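Local coordinates for sister chromatid cohesion protein (Chaetomium thermophilum, PDB 5T8V) that probably serves as a cohesin loader that acts on chromatin, this chain being its C-terminal, HEAT-repeat-containing fragment, at residues T458-I463 / A612-L617; S464-H469 / Q605-F610; M451-L456 / P626-K631; Q638-E641 / I646-G649. One frame throughout, in Å; residues are numbered along the deposited sequence.

Coming from the N terminus, helix 446-474 supplies the first partner of three contacts in succession: 451-456 (contact 3), 458-463 (contact 1) and 464-469 (contact 2). The partners return in reverse order. Residues 605-610, ahead of helix 610-619, close contact 2; 612-617 on that helix close contact 1 around it; 626-631, entering helix 628-642, close contact 3 around both. The three loops therefore sit one within another, and the long helix is tied to two successive helices of the solenoid. Contact 4 follows in series: the end of helix 628-642 meets residues 646-649, with S464 of contact 2 hydrogen-bonded to the carbonyl of V639 of contact 4.

Contact 1: residues T458-I463 / A612-L617; sequences TMCAAI and AILNIL
In this largely helical HEAT-repeat solenoid, helix 446-474 packs on helix 610-619 through a small apolar interface made by C460 and I463 on one side and I613 and L614 on the other. The short segments run 9.8 Å apart at their closest, their N-to-C directions 132° apart, so they run in largely opposed senses. C460 marks the crossing: its CA is 6.4 Å from the CA of L614. The thiol is swung away from its own backbone N (chi1 -155°), which aims SG at the opposing helix, where it lies 3.8 Å from L614 CA. SG is also 4.0 Å from L614 CB, so it rests at the root of the leucine, with L614 CD1 bending round to touch the same sulfur. On the flank of I613 the sulfur is looser, 4.3 Å from CG1. All four side chains are buried, and the interaction is purely van der Waals. F610 of helix 610-619 extends the apolar patch against C460 and I463, while F606 packs on M459 and I463. A second meeting point comes from the two isoleucines. In I613 the CG1 branch lies between the backbone N and the carbonyl carbon (chi1 56°) and runs out toward helix 446-474; I463 sends its own long branch to meet it, and they end tip to tip, CD1 of I463 3.9 Å from CD1 of I613.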
loop_
_atom_site.group_PDB
_atom_site.type_symbol
_atom_site.label_atom_id
_atom_site.label_comp_id
_atom_site.label_asym_id
_atom_site.label_seq_id
_atom_site.Cartn_x
_atom_site.Cartn_y
_atom_site.Cartn_z
ATOM N N THR A 458 -8.269 -12.771 -0.011
ATOM C CA THR A 458 -9.589 -13.078 -0.556
ATOM C C THR A 458 -10.555 -13.476 0.552
ATOM O O THR A 458 -11.726 -13.078 0.540
ATOM C CB THR A 458 -9.492 -14.188 -1.608
ATOM O OG1 THR A 458 -9.024 -15.391 -0.994
ATOM C CG2 THR A 458 -8.536 -13.805 -2.722
ATOM N N MET A 459 -10.084 -14.263 1.523
ATOM C CA MET A 459 -10.942 -14.634 2.645
ATOM C C MET A 459 -11.357 -13.401 3.439
ATOM O O MET A 459 -12.525 -13.260 3.826
ATOM C CB MET A 459 -10.224 -15.646 3.544
ATOM C CG MET A 459 -10.150 -17.053 2.950
ATOM S SD MET A 459 -9.417 -18.300 4.043
ATOM C CE MET A 459 -7.714 -17.774 4.035
ATOM N N CYS A 460 -10.414 -12.489 3.679
ATOM C CA CYS A 460 -10.739 -11.246 4.369
ATOM C C CYS A 460 -11.836 -10.489 3.632
ATOM O O CYS A 460 -12.828 -10.058 4.235
ATOM C CB CYS A 460 -9.481 -10.388 4.500
ATOM S SG CYS A 460 -9.524 -9.224 5.856
ATOM N N ALA A 461 -11.675 -10.321 2.316
ATOM C CA ALA A 461 -12.700 -9.655 1.519
ATOM C C ALA A 461 -14.048 -10.347 1.662
ATOM O O ALA A 461 -15.084 -9.685 1.796
ATOM C CB ALA A 461 -12.276 -9.616 0.052
ATOM N N ALA A 462 -14.057 -11.682 1.635
ATOM C CA ALA A 462 -15.314 -12.413 1.752
ATOM C C ALA A 462 -15.991 -12.136 3.088
ATOM O O ALA A 462 -17.205 -11.901 3.144
ATOM C CB ALA A 462 -15.063 -13.909 1.577
ATOM N N ILE A 463 -15.224 -12.163 4.180
ATOM C CA ILE A 463 -15.794 -11.872 5.492
ATOM C C ILE A 463 -16.345 -10.452 5.528
ATOM O O ILE A 463 -17.441 -10.208 6.048
ATOM C CB ILE A 463 -14.742 -12.096 6.593
ATOM C CG1 ILE A 463 -14.287 -13.561 6.603
ATOM C CG2 ILE A 463 -15.304 -11.711 7.951
ATOM C CD1 ILE A 463 -13.054 -13.820 7.446
ATOM N N ALA A 612 -7.902 -10.110 13.189
ATOM C CA ALA A 612 -6.542 -10.636 13.158
ATOM C C ALA A 612 -6.004 -10.659 11.733
ATOM O O ALA A 612 -5.005 -10.002 11.419
ATOM C CB ALA A 612 -6.505 -12.036 13.771
ATOM N N ILE A 613 -6.680 -11.388 10.843
ATOM C CA ILE A 613 -6.128 -11.554 9.503
ATOM C C ILE A 613 -6.074 -10.216 8.786
ATOM O O ILE A 613 -5.142 -9.958 8.013
ATOM C CB ILE A 613 -6.921 -12.615 8.708
ATOM C CG1 ILE A 613 -8.409 -12.265 8.643
ATOM C CG2 ILE A 613 -6.704 -13.993 9.339
ATOM C CD1 ILE A 613 -9.259 -13.301 7.926
ATOM N N LEU A 614 -7.028 -9.323 9.062
ATOM C CA LEU A 614 -6.972 -7.995 8.463
ATOM C C LEU A 614 -5.637 -7.331 8.773
ATOM O O LEU A 614 -4.975 -6.786 7.882
ATOM C CB LEU A 614 -8.139 -7.141 8.959
ATOM C CG LEU A 614 -8.181 -5.694 8.456
ATOM C CD1 LEU A 614 -8.146 -5.628 6.936
ATOM C CD2 LEU A 614 -9.417 -4.981 8.992
ATOM N N ASN A 615 -5.202 -7.407 10.033
ATOM C CA ASN A 615 -3.890 -6.877 10.385
ATOM C C ASN A 615 -2.806 -7.522 9.534
ATOM O O ASN A 615 -1.982 -6.828 8.928
ATOM C CB ASN A 615 -3.619 -7.090 11.875
ATOM C CG ASN A 615 -4.378 -6.108 12.745
ATOM O OD1 ASN A 615 -3.801 -5.168 13.288
ATOM N ND2 ASN A 615 -5.684 -6.311 12.866
ATOM N N ILE A 616 -2.812 -8.857 9.450
ATOM C CA ILE A 616 -1.832 -9.550 8.617
ATOM C C ILE A 616 -1.817 -8.940 7.226
ATOM O O ILE A 616 -0.752 -8.728 6.632
ATOM C CB ILE A 616 -2.137 -11.060 8.574
ATOM C CG1 ILE A 616 -1.683 -11.723 9.876
ATOM C CG2 ILE A 616 -1.463 -11.729 7.370
ATOM C CD1 ILE A 616 -2.149 -13.154 10.040
ATOM N N LEU A 617 -2.998 -8.632 6.693
ATOM C CA LEU A 617 -3.072 -8.032 5.369
ATOM C C LEU A 617 -2.463 -6.636 5.374
ATOM O O LEU A 617 -1.605 -6.317 4.543
ATOM C CB LEU A 617 -4.527 -7.994 4.904
ATOM C CG LEU A 617 -4.760 -7.845 3.404
ATOM C CD1 LEU A 617 -4.280 -9.085 2.657
ATOM C CD2 LEU A 617 -6.233 -7.584 3.131
#

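Contact 2: residues S464-H469 / Q605-F610; sequences SKLRGH and QFCEAF
F610 is the centrepiece here, a buried ring approached by both S464 and R467 of helix 446-474, from the same side of its plane. The aromatic contacts come first. R467 lays its CD over one face of the ring, 4.3 Å from the centroid and 13° off the ring normal, a CH-pi contact displaced toward the rim. The arginine chain bends at chi3 (51°), which carries NE back along the ring to 3.8 Å from F610 CE2. The guanidinium and ring planes are 28° apart, and F610 CD2 sits over one guanidinium face. S464 meets another part of the ring, its CB 4.0 Å from F610 CE1 and close to CZ as well. Plain apolar packing is the smaller share: L466 CD2 rests 4.3 Å from C607 SG. Two polar groups find partners outside the segments. S464 OG is hydrogen-bonded to the V639 carbonyl of helix 628-642, and R467 NH2 makes a long, weak ion pair with D643. Residues 605-610 are the link between helix 590-602 and helix 610-619. L466 and R467 also pack on L602 of helix 590-602, while F606 and A609 touch helix 423-440.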
loop_
_atom_site.group_PDB
_atom_site.type_symbol
_atom_site.label_atom_id
_atom_site.label_comp_id
_atom_site.label_asym_id
_atom_site.label_seq_id
_atom_site.Cartn_x
_atom_site.Cartn_y
_atom_site.Cartn_z
ATOM N N SER A 464 -15.592 -9.493 4.986
ATOM C CA SER A 464 -16.057 -8.110 4.958
ATOM C C SER A 464 -17.389 -7.999 4.226
ATOM O O SER A 464 -18.326 -7.344 4.704
ATOM C CB SER A 464 -15.002 -7.226 4.296
ATOM O OG SER A 464 -15.385 -5.862 4.325
ATOM N N LYS A 465 -17.492 -8.643 3.063
ATOM C CA LYS A 465 -18.747 -8.635 2.321
ATOM C C LYS A 465 -19.872 -9.257 3.137
ATOM O O LYS A 465 -21.000 -8.749 3.139
ATOM C CB LYS A 465 -18.571 -9.365 0.991
ATOM C CG LYS A 465 -19.874 -9.859 0.389
ATOM C CD LYS A 465 -19.741 -10.177 -1.087
ATOM C CE LYS A 465 -20.946 -10.961 -1.580
ATOM N NZ LYS A 465 -22.235 -10.427 -1.035
ATOM N N LEU A 466 -19.590 -10.353 3.842
ATOM C CA LEU A 466 -20.626 -10.977 4.662
ATOM C C LEU A 466 -21.115 -10.024 5.745
ATOM O O LEU A 466 -22.323 -9.918 5.989
ATOM C CB LEU A 466 -20.102 -12.272 5.281
ATOM C CG LEU A 466 -21.076 -13.010 6.200
ATOM C CD1 LEU A 466 -21.012 -14.500 5.958
ATOM C CD2 LEU A 466 -20.770 -12.715 7.650
ATOM N N ARG A 467 -20.194 -9.318 6.402
ATOM C CA ARG A 467 -20.585 -8.395 7.462
ATOM C C ARG A 467 -21.427 -7.252 6.907
ATOM O O ARG A 467 -22.462 -6.887 7.483
ATOM C CB ARG A 467 -19.336 -7.866 8.168
ATOM C CG ARG A 467 -18.667 -8.906 9.053
ATOM C CD ARG A 467 -17.189 -8.631 9.244
ATOM N NE ARG A 467 -16.940 -7.257 9.663
ATOM C CZ ARG A 467 -17.202 -6.784 10.877
ATOM N NH1 ARG A 467 -17.739 -7.573 11.801
ATOM N NH2 ARG A 467 -16.937 -5.515 11.163
ATOM N N GLY A 468 -21.003 -6.678 5.779
ATOM C CA GLY A 468 -21.810 -5.649 5.146
ATOM C C GLY A 468 -23.200 -6.147 4.803
ATOM O O GLY A 468 -24.197 -5.458 5.045
ATOM N N HIS A 469 -23.288 -7.357 4.245
ATOM C CA HIS A 469 -24.587 -7.916 3.891
ATOM C C HIS A 469 -25.454 -8.113 5.128
ATOM O O HIS A 469 -26.669 -7.897 5.083
ATOM C CB HIS A 469 -24.401 -9.235 3.142
ATOM C CG HIS A 469 -25.664 -9.778 2.549
ATOM N ND1 HIS A 469 -26.637 -8.970 1.999
ATOM C CD2 HIS A 469 -26.112 -11.049 2.412
ATOM C CE1 HIS A 469 -27.629 -9.719 1.554
ATOM N NE2 HIS A 469 -27.336 -10.984 1.791
ATOM N N GLN A 605 -15.607 -19.549 14.082
ATOM C CA GLN A 605 -14.177 -19.321 14.259
ATOM C C GLN A 605 -13.555 -18.697 13.017
ATOM O O GLN A 605 -12.547 -17.988 13.116
ATOM C CB GLN A 605 -13.480 -20.636 14.606
ATOM C CG GLN A 605 -12.013 -20.479 14.944
ATOM C CD GLN A 605 -11.331 -21.801 15.233
ATOM O OE1 GLN A 605 -11.981 -22.846 15.324
ATOM N NE2 GLN A 605 -10.009 -21.762 15.374
ATOM N N PHE A 606 -14.141 -18.934 11.843
ATOM C CA PHE A 606 -13.614 -18.350 10.613
ATOM C C PHE A 606 -13.805 -16.837 10.597
ATOM O O PHE A 606 -12.835 -16.076 10.502
ATOM C CB PHE A 606 -14.289 -18.996 9.402
ATOM C CG PHE A 606 -13.995 -18.306 8.102
ATOM C CD1 PHE A 606 -12.706 -18.264 7.599
ATOM C CD2 PHE A 606 -15.010 -17.710 7.376
ATOM C CE1 PHE A 606 -12.434 -17.632 6.402
ATOM C CE2 PHE A 606 -14.745 -17.077 6.177
ATOM C CZ PHE A 606 -13.455 -17.039 5.690
ATOM N N CYS A 607 -15.055 -16.379 10.693
ATOM C CA CYS A 607 -15.327 -14.948 10.600
ATOM C C CYS A 607 -14.734 -14.188 11.778
ATOM O O CYS A 607 -14.262 -13.057 11.617
ATOM C CB CYS A 607 -16.832 -14.706 10.514
ATOM S SG CYS A 607 -17.560 -15.202 8.942
ATOM N N GLU A 608 -14.750 -14.786 12.970
ATOM C CA GLU A 608 -14.201 -14.118 14.142
ATOM C C GLU A 608 -12.719 -13.802 13.993
ATOM O O GLU A 608 -12.195 -13.003 14.775
ATOM C CB GLU A 608 -14.430 -14.974 15.390
ATOM C CG GLU A 608 -15.866 -14.954 15.904
ATOM C CD GLU A 608 -16.033 -15.698 17.222
ATOM O OE1 GLU A 608 -15.109 -16.448 17.613
ATOM O OE2 GLU A 608 -17.089 -15.532 17.874
ATOM N N ALA A 609 -12.035 -14.400 13.017
ATOM C CA ALA A 609 -10.627 -14.108 12.778
ATOM C C ALA A 609 -10.410 -12.837 11.967
ATOM O O ALA A 609 -9.267 -12.370 11.878
ATOM C CB ALA A 609 -9.967 -15.285 12.060
ATOM N N PHE A 610 -11.475 -12.272 11.395
ATOM C CA PHE A 610 -11.410 -11.073 10.563
ATOM C C PHE A 610 -10.333 -10.105 11.033
ATOM O O PHE A 610 -9.271 -10.000 10.407
ATOM C CB PHE A 610 -12.774 -10.382 10.551
ATOM C CG PHE A 610 -12.859 -9.224 9.603
ATOM C CD1 PHE A 610 -12.694 -9.414 8.243
ATOM C CD2 PHE A 610 -13.120 -7.950 10.069
ATOM C CE1 PHE A 610 -12.778 -8.352 7.366
ATOM C CE2 PHE A 610 -13.205 -6.884 9.197
ATOM C CZ PHE A 610 -13.035 -7.087 7.843
#

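Contact 3: residues M451-L456 / P626-K631; sequences MALELL and PTVRSK
K631 stretches from helix 628-642 across to E454 on helix 446-474, joining two helices of the HEAT-repeat solenoid. From CB, which points at the other helix, the chain leaves with CG opposite the backbone N (chi1 178°); CG comes 3.8 Å from E454 CG. A bend at chi2 (56°) redirects the chain at CD, and CE passes 3.7 Å from E454 CG. The last bend, at chi4, drops NZ onto the backbone of the helix, where it gives a hydrogen bond of 2.7 Å to E454 O. It approaches in the carbonyl plane, on a lone pair, at a C=O...N angle of 132°. The lysine thus crosses the glutamate stem at about a right angle and grips the main chain, not the carboxylate: E454 OE2 stays 4.7 Å from K631 NZ, although the opposite charges probably still attract. E454 OE1 has its partner in R402, with which it forms a salt bridge. T458 CG2 packs against the same ammonium group. The residue before E454 and the one a turn before K631 also touch: L453 and V628 cross obliquely, L453 CD1 lying 3.7 Å from V628 CG2, with L453 CB almost as near that methyl.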
loop_
_atom_site.group_PDB
_atom_site.type_symbol
_atom_site.label_atom_id
_atom_site.label_comp_id
_atom_site.label_asym_id
_atom_site.label_seq_id
_atom_site.Cartn_x
_atom_site.Cartn_y
_atom_site.Cartn_z
ATOM N N MET A 451 1.607 -17.226 -0.994
ATOM C CA MET A 451 0.307 -17.862 -1.176
ATOM C C MET A 451 -0.604 -17.576 0.011
ATOM O O MET A 451 -1.769 -17.194 -0.158
ATOM C CB MET A 451 0.483 -19.367 -1.365
ATOM C CG MET A 451 -0.791 -20.083 -1.786
ATOM S SD MET A 451 -0.653 -21.876 -1.717
ATOM C CE MET A 451 -0.586 -22.132 0.053
ATOM N N ALA A 452 -0.079 -17.744 1.227
ATOM C CA ALA A 452 -0.891 -17.578 2.427
ATOM C C ALA A 452 -1.460 -16.168 2.518
ATOM O O ALA A 452 -2.641 -15.982 2.827
ATOM C CB ALA A 452 -0.060 -17.907 3.665
ATOM N N LEU A 453 -0.629 -15.156 2.264
ATOM C CA LEU A 453 -1.121 -13.782 2.264
ATOM C C LEU A 453 -2.155 -13.573 1.164
ATOM O O LEU A 453 -3.212 -12.971 1.396
ATOM C CB LEU A 453 0.047 -12.810 2.093
ATOM C CG LEU A 453 1.066 -12.780 3.234
ATOM C CD1 LEU A 453 2.324 -12.041 2.811
ATOM C CD2 LEU A 453 0.464 -12.135 4.472
ATOM N N GLU A 454 -1.873 -14.078 -0.037
ATOM C CA GLU A 454 -2.778 -13.875 -1.162
ATOM C C GLU A 454 -4.155 -14.466 -0.882
ATOM O O GLU A 454 -5.175 -13.889 -1.276
ATOM C CB GLU A 454 -2.169 -14.481 -2.425
ATOM C CG GLU A 454 -3.063 -14.413 -3.652
ATOM C CD GLU A 454 -2.289 -14.594 -4.945
ATOM O OE1 GLU A 454 -1.071 -14.873 -4.876
ATOM O OE2 GLU A 454 -2.895 -14.458 -6.030
ATOM N N LEU A 455 -4.209 -15.614 -0.204
ATOM C CA LEU A 455 -5.498 -16.227 0.103
ATOM C C LEU A 455 -6.160 -15.571 1.308
ATOM O O LEU A 455 -7.374 -15.336 1.301
ATOM C CB LEU A 455 -5.326 -17.727 0.349
ATOM C CG LEU A 455 -5.050 -18.620 -0.866
ATOM C CD1 LEU A 455 -5.074 -20.077 -0.440
ATOM C CD2 LEU A 455 -6.044 -18.388 -2.001
ATOM N N LEU A 456 -5.384 -15.278 2.352
ATOM C CA LEU A 456 -5.922 -14.535 3.485
ATOM C C LEU A 456 -6.568 -13.237 3.029
ATOM O O LEU A 456 -7.518 -12.761 3.659
ATOM C CB LEU A 456 -4.817 -14.257 4.506
ATOM C CG LEU A 456 -4.365 -15.453 5.352
ATOM C CD1 LEU A 456 -3.096 -15.123 6.122
ATOM C CD2 LEU A 456 -5.459 -15.887 6.314
ATOM N N PRO A 626 6.718 -7.691 -5.571
ATOM C CA PRO A 626 5.831 -6.725 -6.226
ATOM C C PRO A 626 4.454 -7.276 -6.555
ATOM O O PRO A 626 3.630 -6.542 -7.111
ATOM C CB PRO A 626 6.603 -6.369 -7.506
ATOM C CG PRO A 626 7.509 -7.555 -7.770
ATOM C CD PRO A 626 7.516 -8.443 -6.554
ATOM N N THR A 627 4.184 -8.537 -6.224
ATOM C CA THR A 627 2.898 -9.172 -6.485
ATOM C C THR A 627 2.080 -9.403 -5.226
ATOM O O THR A 627 0.853 -9.289 -5.266
ATOM C CB THR A 627 3.108 -10.513 -7.197
ATOM O OG1 THR A 627 3.986 -11.339 -6.422
ATOM C CG2 THR A 627 3.701 -10.297 -8.583
ATOM N N VAL A 628 2.727 -9.731 -4.106
ATOM C CA VAL A 628 1.997 -9.855 -2.848
ATOM C C VAL A 628 1.555 -8.482 -2.359
ATOM O O VAL A 628 0.529 -8.355 -1.681
ATOM C CB VAL A 628 2.860 -10.587 -1.799
ATOM C CG1 VAL A 628 3.888 -9.647 -1.168
ATOM C CG2 VAL A 628 1.983 -11.228 -0.738
ATOM N N ARG A 629 2.314 -7.439 -2.699
ATOM C CA ARG A 629 1.963 -6.081 -2.295
ATOM C C ARG A 629 0.724 -5.591 -3.036
ATOM O O ARG A 629 -0.258 -5.163 -2.419
ATOM C CB ARG A 629 3.150 -5.150 -2.549
ATOM C CG ARG A 629 2.886 -3.682 -2.250
ATOM C CD ARG A 629 4.033 -2.813 -2.734
ATOM N NE ARG A 629 5.293 -3.160 -2.084
ATOM C CZ ARG A 629 6.485 -2.723 -2.479
ATOM N NH1 ARG A 629 6.594 -1.922 -3.531
ATOM N NH2 ARG A 629 7.576 -3.095 -1.821
ATOM N N SER A 630 0.758 -5.637 -4.370
ATOM C CA SER A 630 -0.390 -5.186 -5.152
ATOM C C SER A 630 -1.625 -6.020 -4.840
ATOM O O SER A 630 -2.740 -5.491 -4.764
ATOM C CB SER A 630 -0.065 -5.251 -6.645
ATOM O OG SER A 630 0.156 -6.589 -7.057
ATOM N N LYS A 631 -1.445 -7.329 -4.660
ATOM C CA LYS A 631 -2.566 -8.191 -4.302
ATOM C C LYS A 631 -3.134 -7.813 -2.939
ATOM O O LYS A 631 -4.358 -7.756 -2.759
ATOM C CB LYS A 631 -2.112 -9.650 -4.319
ATOM C CG LYS A 631 -3.175 -10.649 -3.915
ATOM C CD LYS A 631 -4.431 -10.520 -4.765
ATOM C CE LYS A 631 -5.358 -11.705 -4.561
ATOM N NZ LYS A 631 -5.560 -12.000 -3.118
#

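Contact 4: residues Q638-E641 / I646-G649; sequences QVME and ILDG
V639, M640, I646 and L647 carry this contact, and none has a flat side chain; the planar group that matters is the V639-M640 peptide. Over one face of it stands I646 CD1, 4.1 Å from V639 O and 4.3 Å from M640 CA. The carbonyl oxygen of that peptide already has a hydrogen-bond partner on helix 446-474, so the isoleucine methyl packs on a group whose polar atom is engaged elsewhere. The same methyl also touches the V639 side chain, CD1 of I646 lying 3.5 Å from CG1 of V639. The two side chains cross at about a right angle. I646 can lie over the helix because its CG1 branch is held between the backbone N and the carbonyl carbon (chi1 63°), with CD1 extended beyond it. In the helical solenoid of this HEAT-repeat protein, the contact is local: helix 628-642 ends, a short link follows, and the 3-10 segment 646-647 packs back on the end of that helix before helix 652-660 begins. M640 and L647 make the second point of contact. The thioether chain of M640 bends at chi3 (56°), bringing its terminal CE 4.1 Å from L647 CD1, again with the side chains nearly perpendicular. Both pack on C679 of helix 666-682, where M640 meets L682 too, and L647 reaches V653 and V654 of helix 652-660.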
loop_
_atom_site.group_PDB
_atom_site.type_symbol
_atom_site.label_atom_id
_atom_site.label_comp_id
_atom_site.label_asym_id
_atom_site.label_seq_id
_atom_site.Cartn_x
_atom_site.Cartn_y
_atom_site.Cartn_z
ATOM N N GLN A 638 -11.057 -4.125 -1.610
ATOM C CA GLN A 638 -12.292 -4.900 -1.557
ATOM C C GLN A 638 -12.880 -4.901 -0.151
ATOM O O GLN A 638 -14.099 -4.778 0.020
ATOM C CB GLN A 638 -12.037 -6.329 -2.037
ATOM C CG GLN A 638 -11.735 -6.428 -3.523
ATOM C CD GLN A 638 -11.508 -7.853 -3.987
ATOM O OE1 GLN A 638 -11.218 -8.742 -3.185
ATOM N NE2 GLN A 638 -11.645 -8.079 -5.289
ATOM N N VAL A 639 -12.031 -5.027 0.870
ATOM C CA VAL A 639 -12.517 -5.024 2.247
ATOM C C VAL A 639 -13.182 -3.693 2.570
ATOM O O VAL A 639 -14.248 -3.651 3.196
ATOM C CB VAL A 639 -11.367 -5.337 3.225
ATOM C CG1 VAL A 639 -11.783 -5.060 4.666
ATOM C CG2 VAL A 639 -10.933 -6.785 3.088
ATOM N N MET A 640 -12.561 -2.586 2.156
ATOM C CA MET A 640 -13.121 -1.268 2.441
ATOM C C MET A 640 -14.464 -1.076 1.743
ATOM O O MET A 640 -15.447 -0.661 2.365
ATOM C CB MET A 640 -12.136 -0.181 2.012
ATOM C CG MET A 640 -10.915 -0.057 2.908
ATOM S SD MET A 640 -9.603 0.936 2.166
ATOM C CE MET A 640 -10.472 2.463 1.822
ATOM N N GLU A 641 -14.520 -1.368 0.442
ATOM C CA GLU A 641 -15.757 -1.162 -0.307
ATOM C C GLU A 641 -16.868 -2.070 0.199
ATOM O O GLU A 641 -18.043 -1.683 0.206
ATOM C CB GLU A 641 -15.516 -1.403 -1.795
ATOM C CG GLU A 641 -14.444 -0.520 -2.403
ATOM C CD GLU A 641 -14.197 -0.828 -3.867
ATOM O OE1 GLU A 641 -15.182 -0.929 -4.630
ATOM O OE2 GLU A 641 -13.018 -0.978 -4.251
ATOM N N ILE A 646 -15.735 -0.065 8.661
ATOM C CA ILE A 646 -14.453 -0.308 9.316
ATOM C C ILE A 646 -13.542 0.905 9.270
ATOM O O ILE A 646 -12.479 0.893 9.902
ATOM C CB ILE A 646 -13.712 -1.510 8.698
ATOM C CG1 ILE A 646 -13.372 -1.241 7.230
ATOM C CG2 ILE A 646 -14.552 -2.777 8.838
ATOM C CD1 ILE A 646 -12.502 -2.299 6.609
ATOM N N LEU A 647 -13.921 1.944 8.531
ATOM C CA LEU A 647 -13.179 3.196 8.506
ATOM C C LEU A 647 -13.646 4.175 9.574
ATOM O O LEU A 647 -13.139 5.300 9.629
ATOM C CB LEU A 647 -13.300 3.844 7.124
ATOM C CG LEU A 647 -12.766 3.010 5.959
ATOM C CD1 LEU A 647 -13.198 3.612 4.642
ATOM C CD2 LEU A 647 -11.248 2.898 6.023
ATOM N N ASP A 648 -14.583 3.775 10.426
ATOM C CA ASP A 648 -15.161 4.655 11.428
ATOM C C ASP A 648 -14.472 4.472 12.775
ATOM O O ASP A 648 -13.873 3.432 13.062
ATOM C CB ASP A 648 -16.661 4.390 11.574
ATOM C CG ASP A 648 -17.433 4.708 10.309
ATOM O OD1 ASP A 648 -16.934 5.509 9.490
ATOM O OD2 ASP A 648 -18.543 4.161 10.131
ATOM N N GLY A 649 -14.569 5.508 13.603
ATOM C CA GLY A 649 -13.989 5.479 14.928
ATOM C C GLY A 649 -12.506 5.174 14.884
ATOM O O GLY A 649 -11.785 5.559 13.958
#